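Local coordinates for protein kappa-carrageenase (Zobellia galactanivorans, PDB 5OCR) that probably hydrolyses kappa-carrageenan as a family 16 glycoside hydrolase, this chain being the beta-jellyroll catalytic part of a longer protein, at residues V235-G240 with M275-V280; A104-A109 with H201-E206; G114-F119 with V141-Q146. All blocks are in the same frame, centred on the assembly; numbering follows the deposited sequence.

Contact 1. Residues V235-G240 with M275-V280; sequences VTLSLG and MYVDYV. With MG (magnesium ion), chain F.
The apolar interior of the GH16 jellyroll sandwich is filled here by Val235, Leu237 and Leu239 of one sheet meeting Val280, Val277 and Met275 of the facing one. The short strands 235-240 and 275-277 run nearly antiparallel (166°), their axes 8.4 Å apart, so that side chains alone span the gap. Met275 reaches in from one end: with CG between the backbone N and the carbonyl carbon (chi1 63°), an extended chi2 brings SD to strand 235-240, and a bend at chi3 (-73°) turns the methyl CE along it. SD rests 3.3 Å from Ser238 O, a carbonyl that already accepts the amide of Ser118, and 3.7 Å from Leu239 CB. Leu237 meets Val277 tip to tip, CD1 to CG1 4.0 Å, while the same CD1 lies 3.9 Å from Val280 CB. Val235 CG1 closes the row against Val280 CG2 at 4.1 Å. With only the methyl of an alanine at Met275, Leu239 CB would probably face a gap and the Ser238 carbonyl would lose its sulfur neighbour. At the corner after Val277 the chain turns outward, and Asp278 binds a magnesium ion through O (2.4 Å) and OD1 (2.5 Å), completed by water 1 and the carbonyls of Glu30 and Gly66. The backbones bond within their own sheets, for instance Leu237 with Phe91 and Met275 with Leu70, so the layers meet here mainly by dispersion, with one sulfur-carbonyl approach and the ionic chemistry confined to the corner.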
loop_
_atom_site.group_PDB
_atom_site.type_symbol
_atom_site.label_atom_id
_atom_site.label_comp_id
_atom_site.label_asym_id
_atom_site.label_seq_id
_atom_site.Cartn_x
_atom_site.Cartn_y
_atom_site.Cartn_z
ATOM N N VAL A 235 -1.519 5.128 8.420
ATOM C CA VAL A 235 -0.210 4.714 7.774
ATOM C C VAL A 235 -0.229 3.195 7.621
ATOM O O VAL A 235 -0.437 2.486 8.599
ATOM C CB VAL A 235 1.039 5.145 8.599
ATOM C CG1 VAL A 235 2.364 4.602 7.935
ATOM C CG2 VAL A 235 1.014 6.664 8.725
ATOM N N THR A 236 -0.047 2.681 6.382
ATOM C CA THR A 236 -0.430 1.243 6.097
ATOM C C THR A 236 0.672 0.508 5.389
ATOM O O THR A 236 1.165 1.030 4.407
ATOM C CB THR A 236 -1.736 1.171 5.320
ATOM O OG1 THR A 236 -2.712 2.025 6.021
ATOM C CG2 THR A 236 -2.269 -0.326 5.329
ATOM N N LEU A 237 1.043 -0.677 5.879
ATOM C CA LEU A 237 1.899 -1.600 5.074
ATOM C C LEU A 237 1.088 -2.882 4.901
ATOM O O LEU A 237 0.612 -3.474 5.916
ATOM C CB LEU A 237 3.146 -1.908 5.892
ATOM C CG LEU A 237 4.122 -0.765 6.179
ATOM C CD1 LEU A 237 4.892 -1.017 7.504
ATOM C CD2 LEU A 237 5.042 -0.625 4.987
ATOM N N SER A 238 0.907 -3.323 3.665
ATOM C CA SER A 238 0.098 -4.545 3.509
ATOM C C SER A 238 0.543 -5.308 2.257
ATOM O O SER A 238 1.142 -4.739 1.329
ATOM C CB SER A 238 -1.342 -4.147 3.446
ATOM O OG SER A 238 -1.600 -3.330 2.291
ATOM N N LEU A 239 0.158 -6.588 2.218
ATOM C CA LEU A 239 0.470 -7.453 1.066
ATOM C C LEU A 239 -0.871 -7.774 0.349
ATOM O O LEU A 239 -1.728 -8.487 0.902
ATOM C CB LEU A 239 1.258 -8.731 1.514
ATOM C CG LEU A 239 1.652 -9.635 0.362
ATOM C CD1 LEU A 239 2.623 -8.955 -0.640
ATOM C CD2 LEU A 239 2.335 -10.872 0.992
ATOM N N GLY A 240 -1.063 -7.189 -0.828
ATOM C CA GLY A 240 -2.305 -7.333 -1.567
ATOM C C GLY A 240 -2.283 -8.522 -2.490
ATOM O O GLY A 240 -1.189 -9.058 -2.785
ATOM N N MET A 275 6.139 -10.448 2.008
ATOM C CA MET A 275 6.955 -9.197 1.984
ATOM C C MET A 275 7.636 -8.984 3.325
ATOM O O MET A 275 7.188 -9.506 4.343
ATOM C CB MET A 275 6.124 -7.921 1.605
ATOM C CG MET A 275 5.025 -7.653 2.654
ATOM S SD MET A 275 3.984 -6.260 2.194
ATOM C CE MET A 275 5.061 -4.872 2.495
ATOM N N TYR A 276 8.676 -8.157 3.340
ATOM C CA TYR A 276 9.443 -7.916 4.577
ATOM C C TYR A 276 9.637 -6.427 4.766
ATOM O O TYR A 276 9.931 -5.663 3.780
ATOM C CB TYR A 276 10.861 -8.555 4.426
ATOM C CG TYR A 276 10.731 -10.029 4.246
ATOM C CD1 TYR A 276 10.676 -10.860 5.383
ATOM C CD2 TYR A 276 10.655 -10.608 2.968
ATOM C CE1 TYR A 276 10.534 -12.270 5.210
ATOM C CE2 TYR A 276 10.491 -12.012 2.803
ATOM C CZ TYR A 276 10.436 -12.797 3.938
ATOM O OH TYR A 276 10.342 -14.148 3.774
ATOM N N VAL A 277 9.539 -5.971 6.002
ATOM C CA VAL A 277 9.706 -4.561 6.269
ATOM C C VAL A 277 10.746 -4.407 7.410
ATOM O O VAL A 277 10.527 -4.929 8.538
ATOM C CB VAL A 277 8.366 -3.947 6.729
ATOM C CG1 VAL A 277 8.546 -2.443 6.944
ATOM C CG2 VAL A 277 7.193 -4.196 5.741
ATOM N N ASP A 278 11.815 -3.647 7.157
ATOM C CA ASP A 278 12.810 -3.396 8.175
ATOM C C ASP A 278 12.373 -2.266 9.062
ATOM O O ASP A 278 12.596 -2.331 10.277
ATOM C CB ASP A 278 14.160 -3.099 7.449
ATOM C CG ASP A 278 15.395 -3.038 8.417
ATOM O OD1 ASP A 278 15.320 -3.503 9.547
ATOM O OD2 ASP A 278 16.381 -2.412 8.028
ATOM N N TYR A 279 11.760 -1.228 8.549
ATOM C CA TYR A 279 11.227 -0.164 9.456
ATOM C C TYR A 279 10.142 0.608 8.720
ATOM O O TYR A 279 10.043 0.553 7.474
ATOM C CB TYR A 279 12.354 0.795 9.921
ATOM C CG TYR A 279 12.967 1.671 8.833
ATOM C CD1 TYR A 279 12.248 2.708 8.185
ATOM C CD2 TYR A 279 14.284 1.455 8.467
ATOM C CE1 TYR A 279 12.858 3.500 7.211
ATOM C CE2 TYR A 279 14.890 2.210 7.472
ATOM C CZ TYR A 279 14.173 3.250 6.854
ATOM O OH TYR A 279 14.763 4.048 5.901
ATOM N N VAL A 280 9.355 1.321 9.528
ATOM C CA VAL A 280 8.479 2.365 9.032
ATOM C C VAL A 280 8.715 3.544 9.900
ATOM O O VAL A 280 8.817 3.428 11.163
ATOM C CB VAL A 280 7.014 1.945 8.955
ATOM C CG1 VAL A 280 6.493 1.443 10.348
ATOM C CG2 VAL A 280 6.165 3.129 8.415
HETATM MG MG MG F . 14.204 -3.268 11.771
HETATM O O HOH W 1 16.022 -3.454 13.337
#

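Contact 2. Residues A104-A109 with H201-E206; sequences AKIQGA and HIYGCE
Ile106 O is gripped twice: His201 N donates to it over 3.0 Å, from 42° out of the carbonyl plane, and water 2 hydrogen-bonds to it at 2.8 Å. That water is also hydrogen-bonded to Tyr203 OH, linking carbonyl to phenol, while the ring edge of Tyr203 lies near the same oxygen, CE2 to Ile106 O 3.7 Å. Ile106 N donates to His201 O, and Ala104 and Tyr203 form a second reciprocal pair whose Tyr203 N to Ala104 O bond, 2.8 Å, is nearly straight at 173°. Between them Lys105 faces Ile202 as a non-hydrogen-bonded pair, Lys105 CA lying 3.2 Å from His201 O in a CA-H...O contact. On the face with Ala104 and His201, Tyr203 CG is anti to its carbonyl carbon (chi1 -60°), which sends the ring crosswise to the Ile106 side chain, CB of Ile106 4.0 Å from CE2. On the other face Ile202 packs on the aliphatic part of Lys105, though doubtfully, given a second conformer; Lys105 NZ reaches a salt bridge with Asp278. The antiparallel ladder thus joins neighbouring jellyroll strands through two reciprocal pairs of backbone hydrogen bonds, and the water lets a buried tyrosine hydroxyl meet the backbone.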
loop_
_atom_site.group_PDB
_atom_site.type_symbol
_atom_site.label_atom_id
_atom_site.label_comp_id
_atom_site.label_asym_id
_atom_site.label_seq_id
_atom_site.Cartn_x
_atom_site.Cartn_y
_atom_site.Cartn_z
ATOM N N ALA A 104 9.358 3.757 4.433
ATOM C CA ALA A 104 9.493 2.380 4.843
ATOM C C ALA A 104 10.549 1.721 4.040
ATOM O O ALA A 104 10.805 2.077 2.873
ATOM C CB ALA A 104 8.096 1.703 4.656
ATOM N N LYS A 105 11.249 0.822 4.708
ATOM C CA LYS A 105 12.285 0.002 4.010
ATOM C C LYS A 105 11.732 -1.412 3.811
ATOM O O LYS A 105 11.371 -2.143 4.788
ATOM C CB LYS A 105 13.624 0.061 4.816
ATOM C CG LYS A 105 14.752 -0.909 4.281
ATOM C CD LYS A 105 15.954 -0.630 5.188
ATOM C CE LYS A 105 17.026 -1.641 4.949
ATOM N NZ LYS A 105 17.979 -1.315 6.052
ATOM N N ILE A 106 11.557 -1.758 2.544
ATOM C CA ILE A 106 10.733 -2.928 2.179
ATOM C C ILE A 106 11.416 -3.822 1.170
ATOM O O ILE A 106 12.058 -3.313 0.178
ATOM C CB ILE A 106 9.374 -2.423 1.558
ATOM C CG1 ILE A 106 8.508 -1.639 2.595
ATOM C CG2 ILE A 106 8.589 -3.654 0.903
ATOM C CD1 ILE A 106 7.400 -0.816 1.900
ATOM N N GLN A 107 11.292 -5.142 1.380
ATOM C CA GLN A 107 11.652 -6.031 0.287
ATOM C C GLN A 107 10.396 -6.771 -0.170
ATOM O O GLN A 107 9.554 -7.151 0.650
ATOM C CB GLN A 107 12.633 -7.083 0.871
ATOM C CG GLN A 107 12.940 -8.247 -0.113
ATOM C CD GLN A 107 14.121 -9.111 0.342
ATOM O OE1 GLN A 107 15.149 -8.619 0.902
ATOM N NE2 GLN A 107 13.951 -10.415 0.202
ATOM N N GLY A 108 10.298 -6.965 -1.473
ATOM C CA GLY A 108 9.095 -7.584 -2.065
ATOM C C GLY A 108 9.074 -9.090 -1.883
ATOM O O GLY A 108 9.775 -9.666 -1.070
ATOM N N ALA A 109 8.164 -9.711 -2.615
ATOM C CA ALA A 109 7.827 -11.141 -2.418
ATOM C C ALA A 109 8.388 -12.050 -3.502
ATOM O O ALA A 109 8.340 -11.760 -4.731
ATOM C CB ALA A 109 6.284 -11.286 -2.386
ATOM N N HIS A 201 14.615 -1.867 -0.173
ATOM C CA HIS A 201 14.845 -0.491 -0.613
ATOM C C HIS A 201 13.992 0.443 0.145
ATOM O O HIS A 201 13.070 0.030 0.862
ATOM C CB HIS A 201 14.487 -0.385 -2.135
ATOM C CG HIS A 201 15.383 -1.270 -2.955
ATOM N ND1 HIS A 201 16.567 -0.827 -3.469
ATOM C CD2 HIS A 201 15.275 -2.605 -3.279
ATOM C CE1 HIS A 201 17.175 -1.850 -4.091
ATOM N NE2 HIS A 201 16.358 -2.943 -3.989
ATOM N N ILE A 202 14.239 1.740 -0.019
ATOM C CA ILE A 202 13.600 2.764 0.818
ATOM C C ILE A 202 12.583 3.485 0.005
ATOM O O ILE A 202 12.941 4.055 -1.065
ATOM C CB ILE A 202 14.656 3.820 1.284
ATOM C CG1 ILE A 202 15.869 3.151 1.919
ATOM C CG2 ILE A 202 14.020 4.855 2.229
ATOM C CD1 ILE A 202 15.613 2.298 3.122
ATOM N N TYR A 203 11.343 3.478 0.500
ATOM C CA TYR A 203 10.237 4.094 -0.225
ATOM C C TYR A 203 9.725 5.224 0.620
ATOM O O TYR A 203 9.312 5.005 1.775
ATOM C CB TYR A 203 9.149 3.024 -0.544
ATOM C CG TYR A 203 9.675 1.885 -1.385
ATOM C CD1 TYR A 203 9.811 2.041 -2.805
ATOM C CD2 TYR A 203 10.164 0.710 -0.766
ATOM C CE1 TYR A 203 10.274 1.005 -3.528
ATOM C CE2 TYR A 203 10.703 -0.342 -1.532
ATOM C CZ TYR A 203 10.754 -0.129 -2.933
ATOM O OH TYR A 203 11.211 -1.072 -3.776
ATOM N N GLY A 204 9.739 6.454 0.073
ATOM C CA GLY A 204 9.395 7.657 0.912
ATOM C C GLY A 204 8.392 8.510 0.234
ATOM O O GLY A 204 8.316 8.529 -0.998
ATOM N N CYS A 205 7.680 9.301 1.019
ATOM C CA CYS A 205 6.718 10.256 0.446
ATOM C C CYS A 205 6.658 11.481 1.347
ATOM O O CYS A 205 6.377 11.323 2.607
ATOM C CB CYS A 205 5.333 9.663 0.405
ATOM S SG CYS A 205 4.131 10.599 -0.559
ATOM N N GLU A 206 6.766 12.647 0.728
ATOM C CA GLU A 206 6.605 13.890 1.446
ATOM C C GLU A 206 5.283 14.522 1.045
ATOM O O GLU A 206 5.047 14.723 -0.157
ATOM C CB GLU A 206 7.839 14.752 1.096
ATOM C CG GLU A 206 7.831 16.091 1.791
ATOM C CD GLU A 206 9.016 16.931 1.313
ATOM O OE1 GLU A 206 9.954 16.365 0.748
ATOM O OE2 GLU A 206 9.091 18.153 1.643
HETATM O O HOH W 2 11.982 -3.460 -2.570
#

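Contact 3. Residues G114-F119 with V141-Q146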
loop_
_atom_site.group_PDB
_atom_site.type_symbol
_atom_site.label_atom_id
_atom_site.label_comp_id
_atom_site.label_asym_id
_atom_site.label_seq_id
_atom_site.Cartn_x
_atom_site.Cartn_y
_atom_site.Cartn_z
ATOM N N GLY A 114 1.524 -11.897 -8.611
ATOM C CA GLY A 114 0.397 -12.475 -7.877
ATOM C C GLY A 114 0.057 -11.793 -6.560
ATOM O O GLY A 114 -1.004 -12.064 -5.971
ATOM N N VAL A 115 0.989 -10.960 -6.047
ATOM C CA VAL A 115 0.759 -10.209 -4.791
ATOM C C VAL A 115 1.300 -8.812 -5.027
ATOM O O VAL A 115 2.081 -8.608 -5.956
ATOM C CB VAL A 115 1.392 -10.833 -3.493
ATOM C CG1 VAL A 115 0.697 -12.193 -3.188
ATOM C CG2 VAL A 115 2.952 -10.951 -3.602
ATOM N N CYS A 116 0.973 -7.893 -4.130
ATOM C CA CYS A 116 1.378 -6.533 -4.271
ATOM C C CYS A 116 1.839 -6.003 -2.922
ATOM O O CYS A 116 0.978 -5.605 -2.076
ATOM C CB CYS A 116 0.222 -5.667 -4.820
ATOM S SG CYS A 116 0.716 -3.906 -4.915
ATOM N N PRO A 117 3.135 -6.048 -2.642
ATOM C CA PRO A 117 3.624 -5.389 -1.435
ATOM C C PRO A 117 3.447 -3.873 -1.540
ATOM O O PRO A 117 3.817 -3.288 -2.588
ATOM C CB PRO A 117 5.134 -5.665 -1.433
ATOM C CG PRO A 117 5.333 -6.891 -2.329
ATOM C CD PRO A 117 4.196 -6.788 -3.373
ATOM N N SER A 118 2.834 -3.269 -0.519
ATOM C CA SER A 118 2.390 -1.871 -0.647
ATOM C C SER A 118 2.660 -1.104 0.629
ATOM O O SER A 118 2.655 -1.678 1.766
ATOM C CB SER A 118 0.904 -1.776 -1.042
ATOM O OG SER A 118 0.053 -2.146 0.032
ATOM N N PHE A 119 3.009 0.185 0.455
ATOM C CA PHE A 119 3.078 1.114 1.612
ATOM C C PHE A 119 2.158 2.265 1.199
ATOM O O PHE A 119 2.321 2.839 0.103
ATOM C CB PHE A 119 4.547 1.597 1.699
ATOM C CG PHE A 119 4.797 2.664 2.732
ATOM C CD1 PHE A 119 4.126 2.656 4.027
ATOM C CD2 PHE A 119 5.861 3.590 2.540
ATOM C CE1 PHE A 119 4.480 3.635 4.967
ATOM C CE2 PHE A 119 6.185 4.532 3.509
ATOM C CZ PHE A 119 5.488 4.565 4.734
ATOM N N VAL A 141 2.350 5.198 -1.412
ATOM C CA VAL A 141 3.741 5.533 -1.467
ATOM C C VAL A 141 4.496 4.616 -2.428
ATOM O O VAL A 141 5.323 5.079 -3.227
ATOM C CB VAL A 141 4.382 5.429 -0.083
ATOM C CG1 VAL A 141 5.908 5.795 -0.250
ATOM C CG2 VAL A 141 3.578 6.320 0.895
ATOM N N VAL A 142 4.133 3.314 -2.413
ATOM C CA VAL A 142 4.566 2.428 -3.487
ATOM C C VAL A 142 3.691 1.193 -3.530
ATOM O O VAL A 142 3.112 0.721 -2.498
ATOM C CB VAL A 142 6.030 1.975 -3.321
ATOM C CG1 VAL A 142 6.229 0.947 -2.227
ATOM C CG2 VAL A 142 6.530 1.426 -4.653
ATOM N N GLU A 143 3.458 0.737 -4.762
ATOM C CA GLU A 143 2.831 -0.561 -5.023
ATOM C C GLU A 143 3.867 -1.302 -5.826
ATOM O O GLU A 143 4.124 -0.924 -6.944
ATOM C CB GLU A 143 1.549 -0.466 -5.788
ATOM C CG GLU A 143 0.387 -0.145 -4.839
ATOM C CD GLU A 143 -0.893 -0.081 -5.651
ATOM O OE1 GLU A 143 -0.912 0.684 -6.687
ATOM O OE2 GLU A 143 -1.891 -0.741 -5.264
ATOM N N LEU A 144 4.389 -2.393 -5.290
ATOM C CA LEU A 144 5.377 -3.199 -6.001
ATOM C C LEU A 144 4.766 -4.404 -6.720
ATOM O O LEU A 144 3.738 -4.905 -6.253
ATOM C CB LEU A 144 6.405 -3.721 -4.987
ATOM C CG LEU A 144 7.256 -2.698 -4.224
ATOM C CD1 LEU A 144 8.256 -3.356 -3.259
ATOM C CD2 LEU A 144 8.007 -1.823 -5.249
ATOM N N GLN A 145 5.426 -4.918 -7.779
ATOM C CA GLN A 145 5.103 -6.185 -8.414
ATOM C C GLN A 145 3.675 -6.360 -8.839
ATOM O O GLN A 145 3.214 -7.453 -8.838
ATOM C CB GLN A 145 5.510 -7.420 -7.525
ATOM C CG GLN A 145 6.869 -7.398 -6.999
ATOM C CD GLN A 145 6.964 -8.390 -5.809
ATOM O OE1 GLN A 145 7.530 -8.084 -4.830
ATOM N NE2 GLN A 145 6.467 -9.641 -5.986
ATOM N N GLN A 146 2.973 -5.287 -9.239
ATOM C CA GLN A 146 1.583 -5.376 -9.663
ATOM C C GLN A 146 1.428 -5.908 -11.029
ATOM O O GLN A 146 0.349 -6.412 -11.371
ATOM C CB GLN A 146 0.929 -3.972 -9.773
ATOM C CG GLN A 146 0.586 -3.481 -8.465
ATOM C CD GLN A 146 -0.568 -2.506 -8.509
ATOM O OE1 GLN A 146 -1.582 -2.806 -7.954
ATOM N NE2 GLN A 146 -0.328 -1.271 -8.984
HETATM O O HOH W 3 1.149 -9.144 -9.267
#
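A classic beta bulge interrupts the hairpin of strands 115-122 and 134-144, where two residues, Val141 and Val142, stand opposite the single Phe119. The one carbonyl of Phe119 serves both: Val142 N donates to Phe119 O at 3.1 Å, and Val141 N reaches the same oxygen at 2.8 Å in a weak bond, bent to 126°. Phe119 N answers with a bond to Val142 O (3.0 Å). Because CG of Phe119 is anti to its own N (chi1 174°), the ring runs alongside Val141 in the same direction. Val141 CG2 sits over one ring face in a CH-pi contact, 4.2 Å from the centroid and shifted toward the rim, while Val141 CB touches CD2 of the Phe119 ring at 3.5 Å. Beyond the bulge, Leu144 N donates to Pro117 O over 2.9 Å, nearly straight. The pyrrolidine of Pro117 stands nearly perpendicular to the Gln145 side chain, with CG 3.5 Å from OE1 of Gln145; this amide is held by Ala109 N and Gly112 O. Water 3 links Gly114 N to Gln145 O where the strands part.

On the other face Ser118 lies beside Glu143, and Cys116 SG is 3.6 Å from Glu143 CB. Glu143 ends the E-x-D-x-x-E signature of GH16, whose extra residue is consistent with the bulge seen here; its OE2 pairs with Arg242 and holds a glycerol, probably from the crystallisation liquor, as if marking a pocket. Strand 233-241 flanks this hairpin through the backbones of Cys116 and Ser118, strand 159-170 pairs with its other arm, and the Phe119 ring packs into the sandwich on Phe102, Ala104 and Ile106 of strand 100-107.

All three contacts are largely buried, but they hold the jellyroll in different ways. Contact 1 spans the sandwich from sheet to sheet by apolar side chains, whereas contacts 2 and 3 stitch neighbouring strands edge to edge with backbone bonds, one around a bridging water, the other around a bulge. Contact 1 borders both: its strand 273-285 is sheet neighbour of strand 100-107 in contact 2, with Tyr276 O 2.8 Å from Gln107 N, probably a hydrogen bond, and its strand 233-241 of strand 115-122 in contact 3. Contacts 2 and 3 also touch, Ala109 CB against Val115 CG2. The charged groups lie toward the margins: the magnesium ion and Lys105 by contact 1, Glu143 by contact 3.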